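Local coordinates for protein terminase, large subunit (Bacillus phage spp1, PDB 2WBN) that cuts viral DNA, as the nuclease domain of an ATP-driven motor that packages the phage genome into empty capsids, at residues V28-L33 with R165-I170; R74-Y79 with D148-I153. One frame throughout, in Å; residues are numbered along the deposited sequence.

Contact 1: residues V28-L33 with R165-I170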
loop_
_atom_site.group_PDB
_atom_site.type_symbol
_atom_site.label_atom_id
_atom_site.label_comp_id
_atom_site.label_asym_id
_atom_site.label_seq_id
_atom_site.Cartn_x
_atom_site.Cartn_y
_atom_site.Cartn_z
ATOM N N VAL A 28 8.846 11.639 14.941
ATOM C CA VAL A 28 7.530 11.382 14.379
ATOM C C VAL A 28 7.680 11.098 12.890
ATOM O O VAL A 28 8.214 11.928 12.155
ATOM C CB VAL A 28 6.613 12.606 14.532
ATOM C CG1 VAL A 28 5.273 12.332 13.890
ATOM C CG2 VAL A 28 6.460 12.979 16.004
ATOM N N PRO A 29 7.205 9.933 12.432
ATOM C CA PRO A 29 7.257 9.651 11.009
ATOM C C PRO A 29 6.097 10.278 10.234
ATOM O O PRO A 29 5.063 10.619 10.814
ATOM C CB PRO A 29 7.130 8.131 10.962
ATOM C CG PRO A 29 6.276 7.812 12.139
ATOM C CD PRO A 29 6.669 8.794 13.194
ATOM N N PHE A 30 6.270 10.385 8.921
ATOM C CA PHE A 30 5.206 10.802 8.008
ATOM C C PHE A 30 4.584 12.149 8.385
ATOM O O PHE A 30 3.361 12.348 8.295
ATOM C CB PHE A 30 4.118 9.723 7.898
ATOM C CG PHE A 30 4.599 8.411 7.321
ATOM C CD1 PHE A 30 4.406 7.215 8.010
ATOM C CD2 PHE A 30 5.207 8.374 6.073
ATOM C CE1 PHE A 30 4.832 5.994 7.464
ATOM C CE2 PHE A 30 5.639 7.182 5.525
ATOM C CZ PHE A 30 5.452 5.974 6.225
ATOM N N GLU A 31 5.436 13.093 8.785
ATOM C CA GLU A 31 4.998 14.474 8.956
ATOM C C GLU A 31 4.350 14.965 7.670
ATOM O O GLU A 31 3.496 15.846 7.711
ATOM C CB GLU A 31 6.170 15.374 9.342
ATOM C CG GLU A 31 6.728 15.093 10.736
ATOM C CD GLU A 31 7.924 15.967 11.062
ATOM O OE1 GLU A 31 7.882 17.156 10.714
ATOM O OE2 GLU A 31 8.893 15.457 11.657
ATOM N N ASN A 32 4.727 14.360 6.546
ATOM C CA ASN A 32 4.143 14.654 5.228
ATOM C C ASN A 32 2.676 14.248 4.972
ATOM O O ASN A 32 2.177 14.430 3.856
ATOM C CB ASN A 32 5.022 14.056 4.127
ATOM C CG ASN A 32 5.050 12.550 4.147
ATOM O OD1 ASN A 32 4.393 11.935 4.980
ATOM N ND2 ASN A 32 5.808 11.945 3.226
ATOM N N LEU A 33 1.975 13.738 5.973
ATOM C CA LEU A 33 0.603 13.247 5.761
ATOM C C LEU A 33 -0.398 14.373 5.616
ATOM O O LEU A 33 -0.360 15.322 6.395
ATOM C CB LEU A 33 0.149 12.327 6.901
ATOM C CG LEU A 33 0.716 10.911 6.957
ATOM C CD1 LEU A 33 0.016 10.138 8.087
ATOM C CD2 LEU A 33 0.517 10.205 5.633
ATOM N N ARG A 165 -5.929 5.320 8.949
ATOM C CA ARG A 165 -5.675 4.935 10.321
ATOM C C ARG A 165 -4.235 4.452 10.514
ATOM O O ARG A 165 -3.548 4.884 11.431
ATOM C CB ARG A 165 -6.646 3.839 10.772
ATOM C CG ARG A 165 -6.490 3.480 12.266
ATOM C CD ARG A 165 -7.422 2.361 12.728
ATOM N NE ARG A 165 -7.493 1.294 11.744
ATOM C CZ ARG A 165 -6.591 0.342 11.583
ATOM N NH1 ARG A 165 -6.775 -0.547 10.617
ATOM N NH2 ARG A 165 -5.498 0.274 12.361
ATOM N N GLU A 166 -3.764 3.598 9.622
ATOM C CA GLU A 166 -2.455 3.002 9.830
ATOM C C GLU A 166 -1.362 4.046 9.685
ATOM O O GLU A 166 -0.446 4.097 10.512
ATOM C CB GLU A 166 -2.242 1.826 8.898
ATOM C CG GLU A 166 -3.117 0.648 9.234
ATOM C CD GLU A 166 -2.666 -0.610 8.528
ATOM O OE1 GLU A 166 -1.983 -0.485 7.483
ATOM O OE2 GLU A 166 -2.964 -1.705 9.041
ATOM N N PHE A 167 -1.460 4.886 8.654
ATOM C CA PHE A 167 -0.432 5.894 8.429
ATOM C C PHE A 167 -0.429 6.959 9.519
ATOM O O PHE A 167 0.647 7.380 9.963
ATOM C CB PHE A 167 -0.569 6.522 7.034
ATOM C CG PHE A 167 0.075 5.715 5.915
ATOM C CD1 PHE A 167 -0.579 4.648 5.334
ATOM C CD2 PHE A 167 1.321 6.075 5.418
ATOM C CE1 PHE A 167 -0.008 3.940 4.289
ATOM C CE2 PHE A 167 1.925 5.357 4.389
ATOM C CZ PHE A 167 1.245 4.300 3.805
ATOM N N GLU A 168 -1.612 7.394 9.963
ATOM C CA GLU A 168 -1.686 8.337 11.071
ATOM C C GLU A 168 -1.088 7.808 12.386
ATOM O O GLU A 168 -0.430 8.553 13.121
ATOM C CB GLU A 168 -3.114 8.822 11.322
ATOM C CG GLU A 168 -3.131 9.871 12.434
ATOM C CD GLU A 168 -4.402 10.682 12.558
ATOM O OE1 GLU A 168 -5.186 10.790 11.589
ATOM O OE2 GLU A 168 -4.597 11.214 13.671
ATOM N N ASN A 169 -1.291 6.522 12.668
ATOM C CA ASN A 169 -0.933 6.001 13.976
ATOM C C ASN A 169 0.426 5.289 14.059
ATOM O O ASN A 169 0.914 5.060 15.165
ATOM C CB ASN A 169 -2.092 5.134 14.498
ATOM C CG ASN A 169 -3.365 5.974 14.728
ATOM O OD1 ASN A 169 -3.441 6.734 15.673
ATOM N ND2 ASN A 169 -4.311 5.890 13.822
ATOM N N ILE A 170 1.043 4.946 12.919
ATOM C CA ILE A 170 2.359 4.241 12.942
ATOM C C ILE A 170 3.473 5.094 13.583
ATOM O O ILE A 170 3.537 6.308 13.401
ATOM C CB ILE A 170 2.780 3.735 11.530
ATOM C CG1 ILE A 170 3.841 2.626 11.627
ATOM C CG2 ILE A 170 3.252 4.883 10.652
ATOM C CD1 ILE A 170 3.299 1.216 11.975
#

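Contact 2: residues R74-Y79 with D148-I153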
loop_
_atom_site.group_PDB
_atom_site.type_symbol
_atom_site.label_atom_id
_atom_site.label_comp_id
_atom_site.label_asym_id
_atom_site.label_seq_id
_atom_site.Cartn_x
_atom_site.Cartn_y
_atom_site.Cartn_z
ATOM N N ARG A 74 6.266 14.682 -10.396
ATOM C CA ARG A 74 6.812 16.041 -10.412
ATOM C C ARG A 74 6.645 16.762 -9.064
ATOM O O ARG A 74 7.540 17.483 -8.634
ATOM C CB ARG A 74 6.155 16.883 -11.515
ATOM C CG ARG A 74 6.269 16.333 -12.932
ATOM C CD ARG A 74 5.545 17.285 -13.885
ATOM N NE ARG A 74 5.494 16.850 -15.282
ATOM C CZ ARG A 74 4.904 17.539 -16.266
ATOM N NH1 ARG A 74 4.310 18.709 -16.013
ATOM N NH2 ARG A 74 4.908 17.070 -17.514
ATOM N N LYS A 75 5.500 16.574 -8.410
ATOM C CA LYS A 75 5.237 17.204 -7.114
ATOM C C LYS A 75 5.685 16.345 -5.933
ATOM O O LYS A 75 5.587 16.781 -4.779
ATOM C CB LYS A 75 3.746 17.515 -6.945
ATOM C CG LYS A 75 3.133 18.315 -8.079
ATOM C CD LYS A 75 1.790 18.913 -7.664
ATOM C CE LYS A 75 1.342 20.002 -8.619
ATOM N NZ LYS A 75 0.089 20.638 -8.134
ATOM N N ASN A 76 6.140 15.124 -6.212
ATOM C CA ASN A 76 6.517 14.179 -5.159
ATOM C C ASN A 76 5.376 13.901 -4.193
ATOM O O ASN A 76 5.545 13.958 -2.972
ATOM C CB ASN A 76 7.748 14.681 -4.400
ATOM C CG ASN A 76 8.982 13.946 -4.783
ATOM O OD1 ASN A 76 9.604 14.239 -5.817
ATOM N ND2 ASN A 76 9.360 12.971 -3.964
ATOM N N ARG A 77 4.216 13.596 -4.757
ATOM C CA ARG A 77 3.039 13.274 -3.961
ATOM C C ARG A 77 2.420 11.974 -4.377
ATOM O O ARG A 77 2.461 11.594 -5.553
ATOM C CB ARG A 77 1.945 14.312 -4.129
ATOM C CG ARG A 77 2.279 15.662 -3.646
ATOM C CD ARG A 77 1.024 16.505 -3.762
ATOM N NE ARG A 77 1.307 17.907 -3.589
ATOM C CZ ARG A 77 0.467 18.885 -3.915
ATOM N NH1 ARG A 77 -0.734 18.625 -4.446
ATOM N NH2 ARG A 77 0.840 20.130 -3.719
ATOM N N ILE A 78 1.794 11.322 -3.412
ATOM C CA ILE A 78 0.979 10.156 -3.698
ATOM C C ILE A 78 -0.411 10.380 -3.124
ATOM O O ILE A 78 -0.565 11.069 -2.120
ATOM C CB ILE A 78 1.616 8.853 -3.185
ATOM C CG1 ILE A 78 1.735 8.806 -1.659
ATOM C CG2 ILE A 78 2.981 8.617 -3.865
ATOM C CD1 ILE A 78 2.203 7.414 -1.142
ATOM N N TYR A 79 -1.413 9.822 -3.791
ATOM C CA TYR A 79 -2.808 10.000 -3.432
ATOM C C TYR A 79 -3.455 8.628 -3.317
ATOM O O TYR A 79 -3.423 7.884 -4.285
ATOM C CB TYR A 79 -3.544 10.736 -4.548
ATOM C CG TYR A 79 -3.121 12.147 -4.831
ATOM C CD1 TYR A 79 -2.055 12.416 -5.683
ATOM C CD2 TYR A 79 -3.823 13.221 -4.286
ATOM C CE1 TYR A 79 -1.697 13.709 -5.969
ATOM C CE2 TYR A 79 -3.467 14.518 -4.572
ATOM C CZ TYR A 79 -2.403 14.751 -5.404
ATOM O OH TYR A 79 -2.057 16.025 -5.684
ATOM N N ASP A 148 8.421 8.332 3.475
ATOM C CA ASP A 148 8.530 9.442 4.418
ATOM C C ASP A 148 9.151 10.699 3.799
ATOM O O ASP A 148 8.899 11.814 4.263
ATOM C CB ASP A 148 9.351 9.030 5.632
ATOM C CG ASP A 148 9.510 10.148 6.644
ATOM O OD1 ASP A 148 8.559 10.432 7.401
ATOM O OD2 ASP A 148 10.600 10.731 6.704
ATOM N N GLU A 149 9.948 10.520 2.751
ATOM C CA GLU A 149 10.594 11.649 2.100
ATOM C C GLU A 149 9.754 12.308 1.005
ATOM O O GLU A 149 10.183 13.288 0.409
ATOM C CB GLU A 149 11.975 11.242 1.590
ATOM C CG GLU A 149 13.056 11.560 2.617
ATOM C CD GLU A 149 14.320 10.765 2.417
ATOM O OE1 GLU A 149 14.428 10.034 1.405
ATOM O OE2 GLU A 149 15.203 10.862 3.296
ATOM N N LEU A 150 8.551 11.800 0.763
ATOM C CA LEU A 150 7.665 12.432 -0.210
ATOM C C LEU A 150 7.217 13.802 0.298
ATOM O O LEU A 150 7.238 14.071 1.492
ATOM C CB LEU A 150 6.453 11.537 -0.505
ATOM C CG LEU A 150 6.752 10.237 -1.251
ATOM C CD1 LEU A 150 5.632 9.184 -1.050
ATOM C CD2 LEU A 150 7.015 10.471 -2.745
ATOM N N ASP A 151 6.830 14.673 -0.623
ATOM C CA ASP A 151 6.344 16.014 -0.248
ATOM C C ASP A 151 5.000 15.916 0.447
ATOM O O ASP A 151 4.766 16.613 1.428
ATOM C CB ASP A 151 6.257 16.928 -1.464
ATOM C CG ASP A 151 7.605 17.486 -1.867
ATOM O OD1 ASP A 151 8.623 17.184 -1.194
ATOM O OD2 ASP A 151 7.657 18.221 -2.870
ATOM N N ALA A 152 4.129 15.036 -0.045
ATOM C CA ALA A 152 2.842 14.808 0.594
ATOM C C ALA A 152 2.320 13.399 0.329
ATOM O O ALA A 152 2.424 12.897 -0.799
ATOM C CB ALA A 152 1.831 15.855 0.100
ATOM N N ILE A 153 1.765 12.780 1.369
ATOM C CA ILE A 153 0.965 11.556 1.231
ATOM C C ILE A 153 -0.469 11.934 1.548
ATOM O O ILE A 153 -0.778 12.269 2.694
ATOM C CB ILE A 153 1.424 10.470 2.198
ATOM C CG1 ILE A 153 2.873 10.081 1.903
ATOM C CG2 ILE A 153 0.488 9.221 2.131
ATOM C CD1 ILE A 153 3.484 9.159 2.958
#

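Contact 1: residues V28-L33 with R165-I170
Phe30 and Phe167 meet as an edge-to-face aromatic pair where the loop leading into the outermost strand 33-35 of the RNase H-like nuclease domain packs on the C-terminal end of helix 161-169. The ring centroids are 5.2 Å apart and the planes are inclined at 53°, well short of perpendicular. Phe167 directs its edge over one face of Phe30: its CD2 stands above the centre of that ring, and its CE2 approaches Phe30 CZ to 4.0 Å. A second neighbour reaches Phe30 in the plane of its ring, where Ile170 CG2 lies 3.7 Å from Phe30 CD1. With CG1 of Ile170 anti to the backbone N (chi1 -160°), CG2 sits between N and the carbonyl carbon and meets the ring edge.

Phe30 opens a type I turn that ends at Leu33, closed by the bond from Leu33 N to Phe30 O, and the turn presents both side chains to the helix. Leu33 crosses Phe167 at about a right angle, its CD1 lying 3.8 Å from Phe167 CB. No hydrogen bond joins the two segments, and the contact is held mainly by apolar packing. Phe167, on the helix, and Ile170, just after it, also touch helix 190-198, which carries the manganese ligands His190 and Asp193; the side chain of Ile170 is about 8 Å from that of Asp193. Glu166 OE1 is hydrogen-bonded to Thr191 OG1, a polar tie between the same two helices. One residue before Phe30, Pro29 CG rests 3.4 Å from Ile170 O.

Contact 2: residues R74-Y79 with D148-I153
The guanidinium of Arg77 has Lys75 CD over one face, 4.0 Å above the plane, and Tyr79 OH at its edge, in plane, while the aliphatic stem of the arginine lies along Ala152 on the adjoining strand, Arg77 CG 3.8 Å from Ala152 CB. Arg77 and Ala152 pair in the parallel register of strands 77-86 and 152-155 in the central mixed sheet. The carbonyl oxygen of Asn76 accepts the amide of Asp151 at 2.8 Å, in the carbonyl plane though bent at the hydrogen (135°), and a weak bond from Ala152 N. Two residues after Asn76, Ile78 N donates to Ala152 O at 3.1 Å, and Arg77 CA makes a CA-H...O contact with that same oxygen.

Ile78 and Ile153 occupy the other side of the sheet from Arg77 and Ala152. Ile78 CG1, placed between N and the carbonyl carbon (chi1 65°), reaches Ile153 CG1 at 4.0 Å, and the two isoleucines run alongside one another. Leu150 comes across Ile78, CD1 to CD1 at 3.9 Å, completing an apolar patch, and Trp69 of strand 64-72 touches both isoleucines. Asn76 and Arg77 form a G1 beta bulge opposite Asp72. At the rim the Asn76 amide abuts Leu150, ND2 3.6 Å from CD2. Backbone bonds thus set the register of the strands, and the side chains add mainly apolar packing on both faces.

In the fold
Contacts 1 and 2 build one margin of the nuclease domain from shared elements. Contact 1 is the more buried, has no hydrogen bond across its segments and rests mainly on apolar side chains; contact 2 is partly buried and joined by backbone hydrogen bonds, with packing added on its isoleucine face. Strand 152-155 leads along the chain to helix 161-169, so each contact uses one of two successive elements. The two meet directly: Asn32 O lies 3.0 Å from Ile153 N, a probable hydrogen bond that continues the sheet toward strand 33-35, and Leu33 packs on Ile153. Contact 1 lies near the manganese-ligand residues, whereas contact 2 lies away from the catalytic site.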